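Local structure of tRNA (cytosine(38)-C(5))-methyltransferase (Schizosaccharomyces pombe, 6FDF) at residues A[160-164]-A[199-205]; A[163-168]-A[237-242]; A[242-248]-A[309-314]. The protein methylates carbon 5 of cytosine 38 in the anticodon loop of tRNA(Asp), and less efficiently of tRNA(Glu), with S-adenosyl-L-methionine as methyl donor. One frame throughout, in Å; residues are numbered along the deposited sequence. Where two conformers were deposited one is given.

In the fold
The three contacts form a chain of neighbours through the C5-methyltransferase fold. Contacts 1 and 2 start from the same loop, which joins strands 148-155 and 168-175 at one side of the large mixed sheet; they share Pro163 and Asn164, and their centres lie about 10 Å apart. Contact 3 opens where contact 2 closes, at Phe242, with its centre about 13 Å from that of contact 2 and about 19 Å from that of contact 1. Arg166 of contact 2 bonds to Gly313 of contact 3, at the end of helix 305-313. Loops 199-205 and 237-248 are thereby tied to the sheet and to the region that binds S-adenosyl-L-homocysteine.

Contact 1 of 3, residues A[160-164]-A[199-205]; sequences FNIPN and VKRIRDY
The loop between strands 148-155 and 168-175, which leads into motif VIII of C5-methyltransferases, whose first position is Asn164, meets the 199-205 loop through Asn161 and Pro163. The polar half rests on Asn161. With CG anti to the backbone N (chi1 -168°), its amide is carried across to the other loop, where OD1 accepts from Lys200 N at 2.9 Å. The N-H points to the oxygen at 156°, but the donor is tilted 26° out of the carbonyl plane. OD1 also accepts a hydrogen bond from water 1, which donates in turn to Lys200 O, both at 2.9 Å, giving a direct and a bridged link to one residue. The amide's rotation is further fixed by ND2, bonded to Glu198 O. Lys200 crosses Asn161 at about a right angle, its CB 3.5 Å from Asn161 O, before its ammonium end leads away.

The apolar half centres on the Pro163 ring. Its CD lies 3.4 Å from Tyr205 CE1, approaching the phenol ring obliquely, while Tyr205 OH continues over to Ile162 CG2. On another flank Ile202 CD1 comes to 4.2 Å from Pro163 CB. Leu289 of helix 283-289 touches both Pro163 and Tyr205, extending this apolar cluster. Within 199-205, Asp204 OD2 accepts from Arg201 N at 2.9 Å through its anti lone pair, bracing the turn that begins the short 3-10 segment. In 160-164 the chain bends at Pro163, where Asn164 N bonds to Ile162 O at 2.8 Å: the signature of an inverse gamma turn centred on the proline.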
loop_
_atom_site.group_PDB
_atom_site.type_symbol
_atom_site.label_atom_id
_atom_site.label_comp_id
_atom_site.label_asym_id
_atom_site.label_seq_id
_atom_site.Cartn_x
_atom_site.Cartn_y
_atom_site.Cartn_z
ATOM N N PHE A 160 -11.034 -9.824 2.302
ATOM C CA PHE A 160 -11.240 -10.121 0.893
ATOM C C PHE A 160 -10.571 -11.445 0.538
ATOM O O PHE A 160 -10.159 -11.652 -0.605
ATOM C CB PHE A 160 -10.698 -8.993 0.015
ATOM C CG PHE A 160 -11.352 -7.653 0.259
ATOM C CD1 PHE A 160 -10.885 -6.811 1.261
ATOM C CD2 PHE A 160 -12.421 -7.232 -0.516
ATOM C CE1 PHE A 160 -11.474 -5.575 1.487
ATOM C CE2 PHE A 160 -13.018 -5.995 -0.296
ATOM C CZ PHE A 160 -12.545 -5.168 0.708
ATOM N N ASN A 161 -10.468 -12.355 1.513
ATOM C CA ASN A 161 -9.899 -13.690 1.302
ATOM C C ASN A 161 -8.452 -13.606 0.847
ATOM O O ASN A 161 -8.025 -14.314 -0.068
ATOM C CB ASN A 161 -10.700 -14.491 0.297
ATOM C CG ASN A 161 -10.332 -15.966 0.267
ATOM O OD1 ASN A 161 -9.828 -16.518 1.244
ATOM N ND2 ASN A 161 -10.602 -16.617 -0.864
ATOM N N ILE A 162 -7.696 -12.722 1.477
ATOM C CA ILE A 162 -6.269 -12.596 1.232
ATOM C C ILE A 162 -5.604 -12.814 2.585
ATOM O O ILE A 162 -5.937 -12.126 3.553
ATOM C CB ILE A 162 -5.897 -11.225 0.646
ATOM C CG1 ILE A 162 -6.618 -11.010 -0.689
ATOM C CG2 ILE A 162 -4.388 -11.102 0.490
ATOM C CD1 ILE A 162 -6.694 -9.549 -1.114
ATOM N N PRO A 163 -4.685 -13.767 2.711
ATOM C CA PRO A 163 -4.152 -14.140 4.034
ATOM C C PRO A 163 -3.047 -13.204 4.510
ATOM O O PRO A 163 -1.917 -13.613 4.786
ATOM C CB PRO A 163 -3.649 -15.568 3.788
ATOM C CG PRO A 163 -3.211 -15.550 2.355
ATOM C CD PRO A 163 -4.215 -14.672 1.647
ATOM N N ASN A 164 -3.372 -11.919 4.604
ATOM C CA ASN A 164 -2.422 -10.956 5.138
ATOM C C ASN A 164 -3.192 -9.835 5.819
ATOM O O ASN A 164 -4.207 -9.364 5.302
ATOM C CB ASN A 164 -1.511 -10.400 4.032
ATOM C CG ASN A 164 -0.500 -9.384 4.552
ATOM O OD1 ASN A 164 -0.447 -8.246 4.077
ATOM N ND2 ASN A 164 0.300 -9.788 5.537
ATOM N N VAL A 199 -10.651 -20.931 0.335
ATOM C CA VAL A 199 -10.091 -19.970 1.276
ATOM C C VAL A 199 -8.596 -19.932 1.014
ATOM O O VAL A 199 -7.905 -20.947 1.158
ATOM C CB VAL A 199 -10.386 -20.370 2.728
ATOM C CG1 VAL A 199 -9.554 -19.533 3.688
ATOM C CG2 VAL A 199 -11.867 -20.238 3.028
ATOM N N LYS A 200 -8.091 -18.767 0.632
ATOM C CA LYS A 200 -6.679 -18.670 0.309
ATOM C C LYS A 200 -5.831 -18.765 1.567
ATOM O O LYS A 200 -6.171 -18.218 2.620
ATOM C CB LYS A 200 -6.391 -17.385 -0.464
ATOM C CG LYS A 200 -7.088 -17.377 -1.814
ATOM C CD LYS A 200 -6.432 -16.430 -2.797
ATOM C CE LYS A 200 -7.149 -16.478 -4.138
ATOM N NZ LYS A 200 -7.032 -17.833 -4.754
ATOM N N ARG A 201 -4.710 -19.464 1.441
ATOM C CA ARG A 201 -3.785 -19.669 2.536
ATOM C C ARG A 201 -2.393 -19.300 2.049
ATOM O O ARG A 201 -2.182 -19.017 0.866
ATOM C CB ARG A 201 -3.852 -21.116 3.048
ATOM C CG ARG A 201 -5.227 -21.460 3.624
ATOM C CD ARG A 201 -5.384 -22.928 3.961
ATOM N NE ARG A 201 -6.737 -23.216 4.440
ATOM C CZ ARG A 201 -7.128 -23.090 5.705
ATOM N NH1 ARG A 201 -6.268 -22.689 6.633
ATOM N NH2 ARG A 201 -8.378 -23.368 6.045
ATOM N N ILE A 202 -1.446 -19.278 2.989
ATOM C CA ILE A 202 -0.082 -18.853 2.680
ATOM C C ILE A 202 0.497 -19.650 1.516
ATOM O O ILE A 202 1.160 -19.090 0.632
ATOM C CB ILE A 202 0.801 -18.958 3.938
ATOM C CG1 ILE A 202 0.297 -17.990 5.009
ATOM C CG2 ILE A 202 2.247 -18.664 3.598
ATOM C CD1 ILE A 202 0.316 -16.543 4.562
ATOM N N ARG A 203 0.239 -20.963 1.488
ATOM C CA ARG A 203 0.795 -21.820 0.440
ATOM C C ARG A 203 0.435 -21.330 -0.958
ATOM O O ARG A 203 1.177 -21.584 -1.913
ATOM C CB ARG A 203 0.295 -23.259 0.618
ATOM C CG ARG A 203 -1.230 -23.385 0.580
ATOM C CD ARG A 203 -1.691 -24.839 0.534
ATOM N NE ARG A 203 -2.046 -25.365 1.850
ATOM C CZ ARG A 203 -3.293 -25.604 2.250
ATOM N NH1 ARG A 203 -3.520 -26.086 3.465
ATOM N NH2 ARG A 203 -4.313 -25.370 1.434
ATOM N N ASP A 204 -0.687 -20.625 -1.101
ATOM C CA ASP A 204 -1.117 -20.166 -2.416
ATOM C C ASP A 204 -0.259 -19.030 -2.955
ATOM O O ASP A 204 -0.380 -18.689 -4.134
ATOM C CB ASP A 204 -2.584 -19.734 -2.367
ATOM C CG ASP A 204 -3.517 -20.890 -2.059
ATOM O OD1 ASP A 204 -3.520 -21.878 -2.826
ATOM O OD2 ASP A 204 -4.245 -20.815 -1.046
ATOM N N TYR A 205 0.594 -18.440 -2.122
ATOM C CA TYR A 205 1.446 -17.334 -2.516
ATOM C C TYR A 205 2.925 -17.691 -2.527
ATOM O O TYR A 205 3.734 -16.894 -3.016
ATOM C CB TYR A 205 1.210 -16.136 -1.581
ATOM C CG TYR A 205 -0.205 -15.606 -1.653
ATOM C CD1 TYR A 205 -1.251 -16.280 -1.029
ATOM C CD2 TYR A 205 -0.500 -14.443 -2.354
ATOM C CE1 TYR A 205 -2.547 -15.813 -1.105
ATOM C CE2 TYR A 205 -1.796 -13.962 -2.426
ATOM C CZ TYR A 205 -2.814 -14.654 -1.802
ATOM O OH TYR A 205 -4.103 -14.180 -1.872
HETATM O O HOH W 1 -7.692 -15.843 3.150
#

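Contact 2 of 3, residues A[163-168]-A[237-242]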
loop_
_atom_site.group_PDB
_atom_site.type_symbol
_atom_site.label_atom_id
_atom_site.label_comp_id
_atom_site.label_asym_id
_atom_site.label_seq_id
_atom_site.Cartn_x
_atom_site.Cartn_y
_atom_site.Cartn_z
ATOM N N PRO A 163 -4.685 -13.767 2.711
ATOM C CA PRO A 163 -4.152 -14.140 4.034
ATOM C C PRO A 163 -3.047 -13.204 4.510
ATOM O O PRO A 163 -1.917 -13.613 4.786
ATOM C CB PRO A 163 -3.649 -15.568 3.788
ATOM C CG PRO A 163 -3.211 -15.550 2.355
ATOM C CD PRO A 163 -4.215 -14.672 1.647
ATOM N N ASN A 164 -3.372 -11.919 4.604
ATOM C CA ASN A 164 -2.422 -10.956 5.138
ATOM C C ASN A 164 -3.192 -9.835 5.819
ATOM O O ASN A 164 -4.207 -9.364 5.302
ATOM C CB ASN A 164 -1.511 -10.400 4.032
ATOM C CG ASN A 164 -0.500 -9.384 4.552
ATOM O OD1 ASN A 164 -0.447 -8.246 4.077
ATOM N ND2 ASN A 164 0.300 -9.788 5.537
ATOM N N SER A 165 -2.694 -9.416 6.976
ATOM C CA SER A 165 -3.230 -8.264 7.680
ATOM C C SER A 165 -2.548 -7.006 7.168
ATOM O O SER A 165 -1.317 -6.935 7.127
ATOM C CB SER A 165 -3.021 -8.402 9.187
ATOM O OG SER A 165 -3.588 -9.603 9.663
ATOM N N ARG A 166 -3.350 -6.024 6.769
ATOM C CA ARG A 166 -2.808 -4.723 6.399
ATOM C C ARG A 166 -3.927 -3.693 6.460
ATOM O O ARG A 166 -4.397 -3.208 5.424
ATOM C CB ARG A 166 -2.161 -4.785 5.010
ATOM C CG ARG A 166 -1.250 -3.599 4.657
ATOM C CD ARG A 166 -0.525 -3.842 3.334
ATOM N NE ARG A 166 0.452 -2.789 3.041
ATOM C CZ ARG A 166 1.650 -2.708 3.615
ATOM N NH1 ARG A 166 2.023 -3.623 4.502
ATOM N NH2 ARG A 166 2.479 -1.717 3.301
ATOM N N SER A 167 -4.384 -3.381 7.670
ATOM C CA SER A 167 -5.500 -2.459 7.833
ATOM C C SER A 167 -5.072 -1.065 7.409
ATOM O O SER A 167 -4.026 -0.564 7.837
ATOM C CB SER A 167 -5.997 -2.454 9.279
ATOM O OG SER A 167 -6.532 -3.719 9.625
ATOM N N ARG A 168 -5.873 -0.446 6.550
ATOM C CA ARG A 168 -5.579 0.882 6.035
ATOM C C ARG A 168 -6.860 1.695 5.978
ATOM O O ARG A 168 -7.949 1.149 5.792
ATOM C CB ARG A 168 -4.953 0.816 4.637
ATOM C CG ARG A 168 -3.593 0.145 4.610
ATOM C CD ARG A 168 -2.603 1.009 5.375
ATOM N NE ARG A 168 -1.215 0.601 5.190
ATOM C CZ ARG A 168 -0.518 -0.121 6.064
ATOM N NH1 ARG A 168 0.753 -0.416 5.808
ATOM N NH2 ARG A 168 -1.083 -0.539 7.190
ATOM N N SER A 237 -4.024 -19.208 7.392
ATOM C CA SER A 237 -4.954 -18.352 6.672
ATOM C C SER A 237 -4.683 -16.867 6.884
ATOM O O SER A 237 -5.462 -16.035 6.410
ATOM C CB SER A 237 -6.395 -18.684 7.073
ATOM O OG SER A 237 -6.582 -18.520 8.465
ATOM N N SER A 238 -3.606 -16.511 7.579
ATOM C CA SER A 238 -3.222 -15.107 7.660
ATOM C C SER A 238 -1.753 -15.006 8.042
ATOM O O SER A 238 -1.110 -15.992 8.416
ATOM C CB SER A 238 -4.090 -14.328 8.657
ATOM O OG SER A 238 -3.924 -12.926 8.473
ATOM N N CYS A 239 -1.239 -13.784 7.954
ATOM C CA CYS A 239 0.082 -13.441 8.458
ATOM C C CYS A 239 0.069 -11.955 8.781
ATOM O O CYS A 239 -0.852 -11.224 8.406
ATOM C CB CYS A 239 1.194 -13.797 7.457
ATOM S SG CYS A 239 1.153 -12.957 5.846
ATOM N N CYS A 240 1.105 -11.513 9.485
ATOM C CA CYS A 240 1.085 -10.178 10.058
ATOM C C CYS A 240 1.486 -9.122 9.032
ATOM O O CYS A 240 1.956 -9.410 7.927
ATOM C CB CYS A 240 1.986 -10.113 11.288
ATOM S SG CYS A 240 1.289 -10.984 12.725
ATOM N N CYS A 241 1.281 -7.870 9.419
ATOM C CA CYS A 241 1.541 -6.757 8.522
ATOM C C CYS A 241 3.036 -6.620 8.252
ATOM O O CYS A 241 3.848 -6.638 9.182
ATOM C CB CYS A 241 0.974 -5.482 9.136
ATOM S SG CYS A 241 1.104 -4.054 8.092
ATOM N N PHE A 242 3.395 -6.484 6.975
ATOM C CA PHE A 242 4.780 -6.243 6.585
ATOM C C PHE A 242 5.110 -4.759 6.681
ATOM O O PHE A 242 4.318 -3.908 6.259
ATOM C CB PHE A 242 5.031 -6.711 5.150
ATOM C CG PHE A 242 4.940 -8.199 4.967
ATOM C CD1 PHE A 242 5.946 -9.032 5.428
ATOM C CD2 PHE A 242 3.855 -8.761 4.303
ATOM C CE1 PHE A 242 5.863 -10.411 5.252
ATOM C CE2 PHE A 242 3.770 -10.128 4.115
ATOM C CZ PHE A 242 4.774 -10.958 4.595
HETATM O O HOH W 2 1.000 -6.343 5.190
HETATM O O HOH W 3 3.251 -1.452 7.116
#
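Asn164, Ser165 and Arg166 bind the 237-242 loop by a run of polar contacts, tight at the buried amide and guanidinium and looser along an edge of serine hydroxyls. Segment 163-168 carries motif VIII of C5-methyltransferases, with Asn164 in the usual glutamine position and Arg166 and Arg168 as its two arginines. Arg166 extends fully from CG to NE, so that NH1 reaches Phe242 O at 2.9 Å; the oxygen lies 5° out of the guanidinium plane and the donor sits on one of its lone pairs. NH2 of the same group bonds to Gly313 O and Ser315 O. Water 2 joins the tight core, accepting from Arg166 NH1 and Phe242 N and donating to Asn164 OD1 at 2.6 Å. The other end of that amide is held less firmly: ND2 makes weak bonds to Cys240 O and, at 3.3 Å, to Cys239 SG. A lysine in place of Arg166 would probably lose the flat, many-handed grip, leaving some of the carbonyls of Phe242, Gly313 and Ser315 without their donor.

Arg168 NH1 lies 3.2 Å above the Arg166 guanidinium, over its centre, and reaches Phe242 O through water 3. The backbones stay close toward Ser237, whose O lies 3.2 Å from Pro163 CB, and Ser165 N bonds to Cys239 O at 3.0 Å. The loose, solvent side holds the hydroxyls of Ser165 and Ser238 and the exposed Ser237 side chain; Ser165 was modelled in two conformers, so a weak bond from its OG to Cys239 O is doubtful. Around this seam, Phe242 packs on Val286 and Leu289 of helix 283-289, Gly313 brings in the end of helix 305-313, and Arg168 opens strand 168-175, bonded through its backbone to Leu155 of the adjacent strand 148-155.

Contact 3 of 3, residues A[242-248]-A[309-314]. With SAH (S-adenosyl-L-homocysteine), chain E.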
loop_
_atom_site.group_PDB
_atom_site.type_symbol
_atom_site.label_atom_id
_atom_site.label_comp_id
_atom_site.label_asym_id
_atom_site.label_seq_id
_atom_site.Cartn_x
_atom_site.Cartn_y
_atom_site.Cartn_z
ATOM N N PHE A 242 3.395 -6.484 6.975
ATOM C CA PHE A 242 4.780 -6.243 6.585
ATOM C C PHE A 242 5.110 -4.759 6.681
ATOM O O PHE A 242 4.318 -3.908 6.259
ATOM C CB PHE A 242 5.031 -6.711 5.150
ATOM C CG PHE A 242 4.940 -8.199 4.967
ATOM C CD1 PHE A 242 5.946 -9.032 5.428
ATOM C CD2 PHE A 242 3.855 -8.761 4.303
ATOM C CE1 PHE A 242 5.863 -10.411 5.252
ATOM C CE2 PHE A 242 3.770 -10.128 4.115
ATOM C CZ PHE A 242 4.774 -10.958 4.595
ATOM N N THR A 243 6.297 -4.451 7.203
ATOM C CA THR A 243 6.763 -3.067 7.294
ATOM C C THR A 243 8.174 -2.946 6.734
ATOM O O THR A 243 8.827 -3.935 6.388
ATOM C CB THR A 243 6.766 -2.550 8.737
ATOM O OG1 THR A 243 7.895 -3.097 9.434
ATOM C CG2 THR A 243 5.481 -2.924 9.464
ATOM N N ARG A 244 8.651 -1.696 6.705
ATOM C CA ARG A 244 10.020 -1.384 6.314
ATOM C C ARG A 244 11.061 -2.072 7.189
ATOM O O ARG A 244 12.206 -2.245 6.754
ATOM C CB ARG A 244 10.211 0.133 6.374
ATOM C CG ARG A 244 11.550 0.633 5.884
ATOM C CD ARG A 244 11.526 2.140 5.781
ATOM N NE ARG A 244 12.807 2.668 5.327
ATOM C CZ ARG A 244 12.964 3.879 4.810
ATOM N NH1 ARG A 244 14.164 4.281 4.425
ATOM N NH2 ARG A 244 11.916 4.681 4.673
ATOM N N GLY A 245 10.697 -2.479 8.399
ATOM C CA GLY A 245 11.615 -3.160 9.286
ATOM C C GLY A 245 11.806 -4.637 9.020
ATOM O O GLY A 245 12.634 -5.273 9.677
ATOM N N TYR A 246 11.065 -5.199 8.068
ATOM C CA TYR A 246 11.063 -6.642 7.862
ATOM C C TYR A 246 12.446 -7.124 7.437
ATOM O O TYR A 246 13.082 -6.530 6.562
ATOM C CB TYR A 246 10.020 -7.025 6.809
ATOM C CG TYR A 246 9.776 -8.521 6.738
ATOM C CD1 TYR A 246 9.307 -9.216 7.841
ATOM C CD2 TYR A 246 10.017 -9.233 5.565
ATOM C CE1 TYR A 246 9.078 -10.585 7.784
ATOM C CE2 TYR A 246 9.789 -10.599 5.494
ATOM C CZ TYR A 246 9.319 -11.269 6.604
ATOM O OH TYR A 246 9.094 -12.633 6.562
ATOM N N THR A 247 12.898 -8.211 8.069
ATOM C CA THR A 247 14.219 -8.865 8.015
ATOM C C THR A 247 15.254 -8.120 8.855
ATOM O O THR A 247 16.407 -8.575 8.929
ATOM C CB THR A 247 14.780 -9.064 6.589
ATOM O OG1 THR A 247 15.249 -7.817 6.042
ATOM C CG2 THR A 247 13.726 -9.659 5.671
ATOM N N HIS A 248 14.880 -7.036 9.538
ATOM C CA HIS A 248 15.815 -6.281 10.369
ATOM C C HIS A 248 15.321 -6.172 11.804
ATOM O O HIS A 248 16.016 -6.607 12.727
ATOM C CB HIS A 248 16.042 -4.885 9.771
ATOM C CG HIS A 248 16.409 -4.907 8.321
ATOM N ND1 HIS A 248 17.600 -5.430 7.865
ATOM C CD2 HIS A 248 15.740 -4.479 7.225
ATOM C CE1 HIS A 248 17.648 -5.326 6.549
ATOM N NE2 HIS A 248 16.532 -4.751 6.135
ATOM N N TYR A 309 12.128 -4.983 -0.207
ATOM C CA TYR A 309 11.361 -5.144 1.027
ATOM C C TYR A 309 10.941 -3.792 1.586
ATOM O O TYR A 309 9.825 -3.637 2.092
ATOM C CB TYR A 309 12.172 -5.888 2.088
ATOM C CG TYR A 309 12.344 -7.380 1.930
ATOM C CD1 TYR A 309 11.258 -8.241 2.041
ATOM C CD2 TYR A 309 13.605 -7.936 1.749
ATOM C CE1 TYR A 309 11.416 -9.609 1.936
ATOM C CE2 TYR A 309 13.775 -9.307 1.642
ATOM C CZ TYR A 309 12.677 -10.138 1.739
ATOM O OH TYR A 309 12.835 -11.504 1.647
ATOM N N ARG A 310 11.829 -2.797 1.506
ATOM C CA ARG A 310 11.495 -1.488 2.056
ATOM C C ARG A 310 10.420 -0.806 1.228
ATOM O O ARG A 310 9.514 -0.169 1.781
ATOM C CB ARG A 310 12.751 -0.622 2.136
ATOM C CG ARG A 310 13.869 -1.289 2.908
ATOM C CD ARG A 310 15.083 -0.384 3.050
ATOM N NE ARG A 310 16.159 -1.070 3.766
ATOM C CZ ARG A 310 17.377 -1.274 3.275
ATOM N NH1 ARG A 310 17.699 -0.810 2.075
ATOM N NH2 ARG A 310 18.285 -1.914 4.000
ATOM N N LEU A 311 10.513 -0.917 -0.100
ATOM C CA LEU A 311 9.516 -0.307 -0.970
ATOM C C LEU A 311 8.172 -1.007 -0.820
ATOM O O LEU A 311 7.122 -0.356 -0.798
ATOM C CB LEU A 311 9.992 -0.359 -2.424
ATOM C CG LEU A 311 11.251 0.449 -2.745
ATOM C CD1 LEU A 311 11.700 0.229 -4.191
ATOM C CD2 LEU A 311 10.999 1.927 -2.469
ATOM N N LEU A 312 8.187 -2.338 -0.731
ATOM C CA LEU A 312 6.948 -3.089 -0.555
ATOM C C LEU A 312 6.313 -2.798 0.799
ATOM O O LEU A 312 5.084 -2.721 0.915
ATOM C CB LEU A 312 7.224 -4.584 -0.722
ATOM C CG LEU A 312 7.435 -5.012 -2.176
ATOM C CD1 LEU A 312 8.079 -6.404 -2.272
ATOM C CD2 LEU A 312 6.107 -4.976 -2.937
ATOM N N GLY A 313 7.140 -2.614 1.828
ATOM C CA GLY A 313 6.639 -2.331 3.163
ATOM C C GLY A 313 5.793 -1.079 3.239
ATOM O O GLY A 313 4.967 -0.955 4.151
ATOM N N ASN A 314 5.988 -0.145 2.306
ATOM C CA ASN A 314 5.229 1.097 2.233
ATOM C C ASN A 314 4.197 1.112 1.114
ATOM O O ASN A 314 3.657 2.176 0.800
ATOM C CB ASN A 314 6.178 2.281 2.036
ATOM C CG ASN A 314 6.973 2.591 3.267
ATOM O OD1 ASN A 314 6.491 2.421 4.387
ATOM N ND2 ASN A 314 8.204 3.059 3.076
HETATM N N SAH E . 1.569 4.156 -2.788
HETATM C CA SAH E . 2.896 3.833 -3.265
HETATM C CB SAH E . 3.961 4.099 -2.198
HETATM C CG SAH E . 3.515 5.182 -1.217
HETATM S SD SAH E . 4.546 5.271 0.216
HETATM C C SAH E . 2.941 2.410 -3.722
HETATM O O SAH E . 1.877 1.753 -3.716
HETATM O OXT SAH E . 4.043 1.957 -4.101
HETATM C "C5'" SAH E . 4.707 7.022 0.211
HETATM C "C4'" SAH E . 5.612 7.443 -0.947
HETATM O "O4'" SAH E . 5.571 8.856 -1.020
HETATM C "C3'" SAH E . 7.070 7.021 -0.768
HETATM O "O3'" SAH E . 7.530 6.350 -1.940
HETATM C "C2'" SAH E . 7.833 8.342 -0.638
HETATM O "O2'" SAH E . 9.080 8.314 -1.342
HETATM C "C1'" SAH E . 6.877 9.341 -1.277
HETATM N N9 SAH E . 6.930 10.699 -0.694
HETATM C C8 SAH E . 6.927 11.033 0.612
HETATM N N7 SAH E . 6.981 12.379 0.760
HETATM C C5 SAH E . 7.018 12.935 -0.467
HETATM C C6 SAH E . 7.080 14.301 -1.023
HETATM N N6 SAH E . 7.114 15.380 -0.210
HETATM N N1 SAH E . 7.102 14.421 -2.372
HETATM C C2 SAH E . 7.067 13.353 -3.190
HETATM N N3 SAH E . 7.010 12.082 -2.752
HETATM C C4 SAH E . 6.992 11.817 -1.420
HETATM O O HOH W 4 8.374 -5.463 3.965
HETATM O O HOH W 5 6.543 0.282 6.366
#
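Tyr246 and Thr247 pack on Tyr309 of helix 305-313, which can be followed outward. Its CB leaves the helix toward the loop, with CG anti to the carbonyl carbon (chi1 -75°), which sets the ring beneath both loop residues. CD1 meets Tyr246 CD2 at 3.9 Å, and CE1 continues along Tyr246 CD2 and CE2. The two rings form an offset edge-to-face pair, the edge of Tyr246 directed at the face of Tyr309, with centroids 5.8 Å apart and planes at 65°. On the other branch CE2, and beyond it CZ, lie under Thr247 CG2, a CH-pi contact 4.1 Å from that methyl to the ring centroid and 14° off the normal. The tip, OH, bonds to Phe281 O, while Tyr246 OH is held by Ser255 O and Phe281 N.

No direct hydrogen bond crosses the contact, but two waters do. Water 4 donates to Thr243 O and Tyr309 O; water 5 accepts from Arg244 N at 2.9 Å and donates to Asn314 OD1. Between them the backbones come close, Gly313 CA lying 3.9 Å from Thr243 C. A CB on the glycine would fall 2.7 Å from that carbon, so the absence of a side chain permits the approach. The loop makes a type I beta turn from Thr243 to Tyr246, with Thr243 OG1 closing an ST turn on Gly245 N. Phe242 and Thr243, after Cys241, form the CFT sequence of Dnmt2 enzymes, packed against the Gly-Asn-Ser of motif X, whose Asn314 O lies 3.3 Å from SD of S-adenosyl-L-homocysteine in the cofactor pocket.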